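Putative branched-chain amino acid aminotransferase IlvE (Streptococcus mutans, PDB 4DQN) probably catalyses the pyridoxal-phosphate-dependent, reversible transfer of the amino group between leucine, isoleucine or valine and 2-oxoglutarate. Local coordinates at residues A[20-25]-A[115-120]; A[258-261]-A[265-268]. All blocks are in the same frame, centred on the assembly; numbering follows the deposited sequence.

Contact 1: residues A[20-25]-A[115-120]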
loop_
_atom_site.group_PDB
_atom_site.type_symbol
_atom_site.label_atom_id
_atom_site.label_comp_id
_atom_site.label_asym_id
_atom_site.label_seq_id
_atom_site.Cartn_x
_atom_site.Cartn_y
_atom_site.Cartn_z
ATOM N N LYS A 20 -22.995 -8.444 4.123
ATOM C CA LYS A 20 -23.309 -8.512 2.695
ATOM C C LYS A 20 -24.760 -8.119 2.432
ATOM O O LYS A 20 -25.675 -8.917 2.634
ATOM C CB LYS A 20 -23.044 -9.922 2.166
ATOM C CG LYS A 20 -23.221 -10.063 0.659
ATOM C CD LYS A 20 -22.987 -11.517 0.240
ATOM C CE LYS A 20 -23.682 -11.811 -1.079
ATOM N NZ LYS A 20 -24.120 -13.240 -1.156
ATOM N N LEU A 21 -24.967 -6.887 1.979
ATOM C CA LEU A 21 -26.310 -6.374 1.714
ATOM C C LEU A 21 -26.753 -6.738 0.292
ATOM O O LEU A 21 -25.919 -7.103 -0.538
ATOM C CB LEU A 21 -26.353 -4.853 1.947
ATOM C CG LEU A 21 -26.833 -4.394 3.337
ATOM C CD1 LEU A 21 -26.101 -5.125 4.434
ATOM C CD2 LEU A 21 -26.668 -2.885 3.525
ATOM N N PRO A 22 -28.066 -6.678 0.007
ATOM C CA PRO A 22 -28.523 -7.112 -1.325
ATOM C C PRO A 22 -27.903 -6.390 -2.532
ATOM O O PRO A 22 -27.631 -7.069 -3.524
ATOM C CB PRO A 22 -30.033 -6.845 -1.284
ATOM C CG PRO A 22 -30.391 -6.944 0.161
ATOM C CD PRO A 22 -29.197 -6.392 0.909
ATOM N N PHE A 23 -27.676 -5.076 -2.470
ATOM C CA PHE A 23 -27.206 -4.346 -3.655
ATOM C C PHE A 23 -25.964 -3.500 -3.391
ATOM O O PHE A 23 -25.838 -2.918 -2.313
ATOM C CB PHE A 23 -28.324 -3.436 -4.188
ATOM C CG PHE A 23 -29.551 -4.184 -4.598
ATOM C CD1 PHE A 23 -29.594 -4.852 -5.819
ATOM C CD2 PHE A 23 -30.650 -4.246 -3.758
ATOM C CE1 PHE A 23 -30.721 -5.568 -6.193
ATOM C CE2 PHE A 23 -31.781 -4.956 -4.126
ATOM C CZ PHE A 23 -31.815 -5.620 -5.342
ATOM N N ARG A 24 -25.041 -3.459 -4.359
ATOM C CA ARG A 24 -23.954 -2.470 -4.361
ATOM C C ARG A 24 -23.969 -1.799 -5.696
ATOM O O ARG A 24 -24.444 -2.377 -6.678
ATOM C CB ARG A 24 -22.555 -3.085 -4.299
ATOM C CG ARG A 24 -22.285 -4.102 -3.287
ATOM C CD ARG A 24 -22.169 -5.456 -3.930
ATOM N NE ARG A 24 -23.433 -6.108 -3.765
ATOM C CZ ARG A 24 -23.888 -6.530 -2.601
ATOM N NH1 ARG A 24 -23.164 -6.408 -1.480
ATOM N NH2 ARG A 24 -25.071 -7.103 -2.572
ATOM N N TYR A 25 -23.400 -0.599 -5.746
ATOM C CA TYR A 25 -23.143 0.095 -7.003
ATOM C C TYR A 25 -21.780 -0.320 -7.553
ATOM O O TYR A 25 -20.824 -0.515 -6.797
ATOM C CB TYR A 25 -23.160 1.596 -6.737
ATOM C CG TYR A 25 -22.739 2.498 -7.877
ATOM C CD1 TYR A 25 -21.389 2.728 -8.161
ATOM C CD2 TYR A 25 -23.686 3.166 -8.628
ATOM C CE1 TYR A 25 -21.008 3.583 -9.184
ATOM C CE2 TYR A 25 -23.317 4.024 -9.654
ATOM C CZ TYR A 25 -21.984 4.227 -9.925
ATOM O OH TYR A 25 -21.632 5.096 -10.935
ATOM N N GLU A 115 -32.436 0.677 1.693
ATOM C CA GLU A 115 -32.928 1.614 2.712
ATOM C C GLU A 115 -33.457 0.931 3.959
ATOM O O GLU A 115 -33.445 1.505 5.058
ATOM C CB GLU A 115 -33.974 2.588 2.139
ATOM C CG GLU A 115 -34.133 3.847 3.016
ATOM C CD GLU A 115 -34.837 5.018 2.332
ATOM O OE1 GLU A 115 -34.431 5.411 1.211
ATOM O OE2 GLU A 115 -35.789 5.565 2.935
ATOM N N GLU A 116 -33.901 -0.306 3.809
ATOM C CA GLU A 116 -34.446 -1.013 4.954
ATOM C C GLU A 116 -33.323 -1.418 5.916
ATOM O O GLU A 116 -33.580 -1.843 7.047
ATOM C CB GLU A 116 -35.301 -2.204 4.496
ATOM C CG GLU A 116 -34.519 -3.365 3.854
ATOM C CD GLU A 116 -34.075 -3.124 2.399
ATOM O OE1 GLU A 116 -34.182 -1.989 1.875
ATOM O OE2 GLU A 116 -33.603 -4.100 1.769
ATOM N N TYR A 117 -32.068 -1.258 5.488
ATOM C CA TYR A 117 -30.937 -1.541 6.381
ATOM C C TYR A 117 -30.404 -0.296 7.091
ATOM O O TYR A 117 -29.512 -0.390 7.943
ATOM C CB TYR A 117 -29.792 -2.240 5.624
ATOM C CG TYR A 117 -30.135 -3.637 5.184
ATOM C CD1 TYR A 117 -30.743 -3.867 3.957
ATOM C CD2 TYR A 117 -29.854 -4.728 5.995
ATOM C CE1 TYR A 117 -31.068 -5.136 3.552
ATOM C CE2 TYR A 117 -30.170 -6.009 5.594
ATOM C CZ TYR A 117 -30.781 -6.199 4.368
ATOM O OH TYR A 117 -31.107 -7.465 3.944
ATOM N N VAL A 118 -30.923 0.871 6.731
ATOM C CA VAL A 118 -30.586 2.077 7.474
ATOM C C VAL A 118 -31.297 1.970 8.835
ATOM O O VAL A 118 -32.530 1.955 8.887
ATOM C CB VAL A 118 -31.023 3.353 6.723
ATOM C CG1 VAL A 118 -30.564 4.598 7.478
ATOM C CG2 VAL A 118 -30.446 3.363 5.310
ATOM N N PRO A 119 -30.522 1.862 9.932
ATOM C CA PRO A 119 -31.079 1.598 11.268
ATOM C C PRO A 119 -32.126 2.633 11.682
ATOM O O PRO A 119 -32.100 3.759 11.184
ATOM C CB PRO A 119 -29.853 1.694 12.175
ATOM C CG PRO A 119 -28.699 1.270 11.260
ATOM C CD PRO A 119 -29.050 1.947 9.964
ATOM N N PRO A 120 -33.045 2.246 12.579
ATOM C CA PRO A 120 -34.086 3.161 13.049
ATOM C C PRO A 120 -33.514 4.313 13.873
ATOM O O PRO A 120 -32.500 4.153 14.543
ATOM C CB PRO A 120 -34.950 2.270 13.960
ATOM C CG PRO A 120 -34.659 0.875 13.544
ATOM C CD PRO A 120 -33.213 0.887 13.126
#
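Leu21 lies over one face of the Tyr117 ring, its CG 3.9 Å from the ring centroid and only 14° off the normal, a CH-pi contact displaced toward the rim. The two side chains slide past each other in opposite directions. The methyl CD2 of Leu21 packs against the base of the tyrosine, 3.8 Å from Tyr117 CB, while Leu21 CD1 lies by Tyr117 CD2. Pro22 meets the far end of the same ring obliquely: its CD comes within 3.5 Å of Tyr117 CE1, and its CG lies 3.9 Å from Tyr117 OH. No hydrogen bond crosses between the segments; the contact is made by apolar packing. With CG anti to its carbonyl carbon (chi1 -68°), Tyr117 directs the ring from the short 3-10 segment 115-117 toward the incoming chain. That turn is closed by the bond from Val118 N to Glu115 O, 3.1 Å long, and Arg68 holds the carbonyls of Val118 and Pro119 beyond it. The contact joins the approach to strand 24-30 to the loop that leaves helix 100-113. Leu21 also packs on Ala154 and Pro156 of strand 147-157, and both Leu21 and Tyr117 touch Leu127 of strand 126-136, where strands 24-30, 126-136 and 147-157 of the antiparallel sheet begin or end.

Contact 2: residues A[258-261]-A[265-268]; sequences YLAE and GMKA
Ala260 O accepts the backbone N-H of Met266 at 3.0 Å in a fairly straight bond, 162° at the hydrogen, with the donor tilted from the carbonyl plane. Beside it, Gly265 N donates to the next carbonyl of the helix, Glu261 O, also at 3.0 Å but more bent (133°) and from above the carbonyl plane. Met266 CB comes within 3.4 Å of Ala260 O, and Met266 O lies 3.3 Å from Glu261 CA in a CA-H...O contact. Ala260 CB meets Met266 SD and lies 4.1 Å from Ala268 CB, methyl against methyl between helix and strand. Gly265, with positive phi, is where the chain leaves helical geometry, turning helix 251-262 back toward strand 267-270 in a beta-alpha-beta crossover that starts at strand 238-241. Around this turn, Glu261 has CG anti to its backbone N (chi1 -179°) and runs out extended; a water donates to its OE1 and to Ala268 O, at 3.2 Å and 2.9 Å respectively, bridging helix and strand. Farther out, Leu259 packs on Leu325 and Ile328 of helix 316-329, whose Val317 meets Met266, while the backbone of Lys267 bonds to Phe239 of the neighbouring parallel strand.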
loop_
_atom_site.group_PDB
_atom_site.type_symbol
_atom_site.label_atom_id
_atom_site.label_comp_id
_atom_site.label_asym_id
_atom_site.label_seq_id
_atom_site.Cartn_x
_atom_site.Cartn_y
_atom_site.Cartn_z
ATOM N N TYR A 258 -15.102 23.666 11.993
ATOM C CA TYR A 258 -16.169 24.567 11.591
ATOM C C TYR A 258 -17.125 24.821 12.751
ATOM O O TYR A 258 -17.405 25.970 13.081
ATOM C CB TYR A 258 -16.915 23.965 10.401
ATOM C CG TYR A 258 -17.950 24.868 9.778
ATOM C CD1 TYR A 258 -19.199 25.045 10.365
ATOM C CD2 TYR A 258 -17.692 25.519 8.587
ATOM C CE1 TYR A 258 -20.146 25.868 9.790
ATOM C CE2 TYR A 258 -18.634 26.344 8.004
ATOM C CZ TYR A 258 -19.859 26.509 8.605
ATOM O OH TYR A 258 -20.803 27.320 8.013
ATOM N N LEU A 259 -17.620 23.754 13.375
ATOM C CA LEU A 259 -18.613 23.905 14.443
ATOM C C LEU A 259 -18.023 24.583 15.675
ATOM O O LEU A 259 -18.667 25.439 16.277
ATOM C CB LEU A 259 -19.239 22.559 14.815
ATOM C CG LEU A 259 -19.983 21.863 13.672
ATOM C CD1 LEU A 259 -20.489 20.495 14.096
ATOM C CD2 LEU A 259 -21.137 22.743 13.177
ATOM N N ALA A 260 -16.797 24.221 16.040
ATOM C CA ALA A 260 -16.120 24.865 17.167
ATOM C C ALA A 260 -16.137 26.390 17.032
ATOM O O ALA A 260 -16.444 27.112 17.990
ATOM C CB ALA A 260 -14.685 24.353 17.296
ATOM N N GLU A 261 -15.811 26.877 15.839
ATOM C CA GLU A 261 -15.814 28.314 15.581
ATOM C C GLU A 261 -17.231 28.872 15.490
ATOM O O GLU A 261 -17.600 29.776 16.245
ATOM C CB GLU A 261 -15.049 28.646 14.288
ATOM C CG GLU A 261 -15.000 30.154 13.964
ATOM C CD GLU A 261 -14.222 30.477 12.699
ATOM O OE1 GLU A 261 -13.512 29.586 12.178
ATOM O OE2 GLU A 261 -14.317 31.627 12.221
ATOM N N GLY A 265 -17.946 29.655 19.186
ATOM C CA GLY A 265 -17.138 30.861 19.307
ATOM C C GLY A 265 -15.698 30.595 19.719
ATOM O O GLY A 265 -15.037 31.479 20.287
ATOM N N MET A 266 -15.212 29.383 19.431
ATOM C CA MET A 266 -13.848 28.995 19.777
ATOM C C MET A 266 -12.900 29.302 18.636
ATOM O O MET A 266 -13.279 29.276 17.461
ATOM C CB MET A 266 -13.762 27.494 20.085
ATOM C CG MET A 266 -14.650 27.016 21.220
ATOM S SD MET A 266 -14.759 25.211 21.285
ATOM C CE MET A 266 -13.139 24.776 21.920
ATOM N N LYS A 267 -11.658 29.597 18.987
ATOM C CA LYS A 267 -10.606 29.679 17.996
ATOM C C LYS A 267 -10.343 28.239 17.593
ATOM O O LYS A 267 -10.166 27.369 18.451
ATOM C CB LYS A 267 -9.355 30.321 18.597
ATOM C CG LYS A 267 -8.173 30.406 17.640
ATOM C CD LYS A 267 -7.073 31.307 18.212
ATOM C CE LYS A 267 -5.782 30.535 18.447
ATOM N NZ LYS A 267 -4.704 31.407 18.997
ATOM N N ALA A 268 -10.364 27.984 16.291
ATOM C CA ALA A 268 -10.250 26.627 15.766
ATOM C C ALA A 268 -9.202 26.610 14.675
ATOM O O ALA A 268 -9.430 27.142 13.580
ATOM C CB ALA A 268 -11.601 26.162 15.206
HETATM O O HOH W 1 -10.548 29.764 13.372
#

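The two contacts are far apart, with centres about 35 Å from each other and nearest atoms about 20 Å, and they share no helix or strand. They follow one another along the chain: contact 1 closes before contact 2 opens. Contact 1 borders the antiparallel sheet that includes strands 24-30, 126-136 and 147-157, whereas contact 2 belongs to the mixed sheet, where strand 267-270 runs parallel to 238-241. This division is consistent with the two-domain architecture of class-IV aminotransferases. Segment 20-25 is modelled with a salt bridge from Arg24 to Glu49 of the second subunit, though the placing of that arginine is doubtful; no other protein chain touches contact 2.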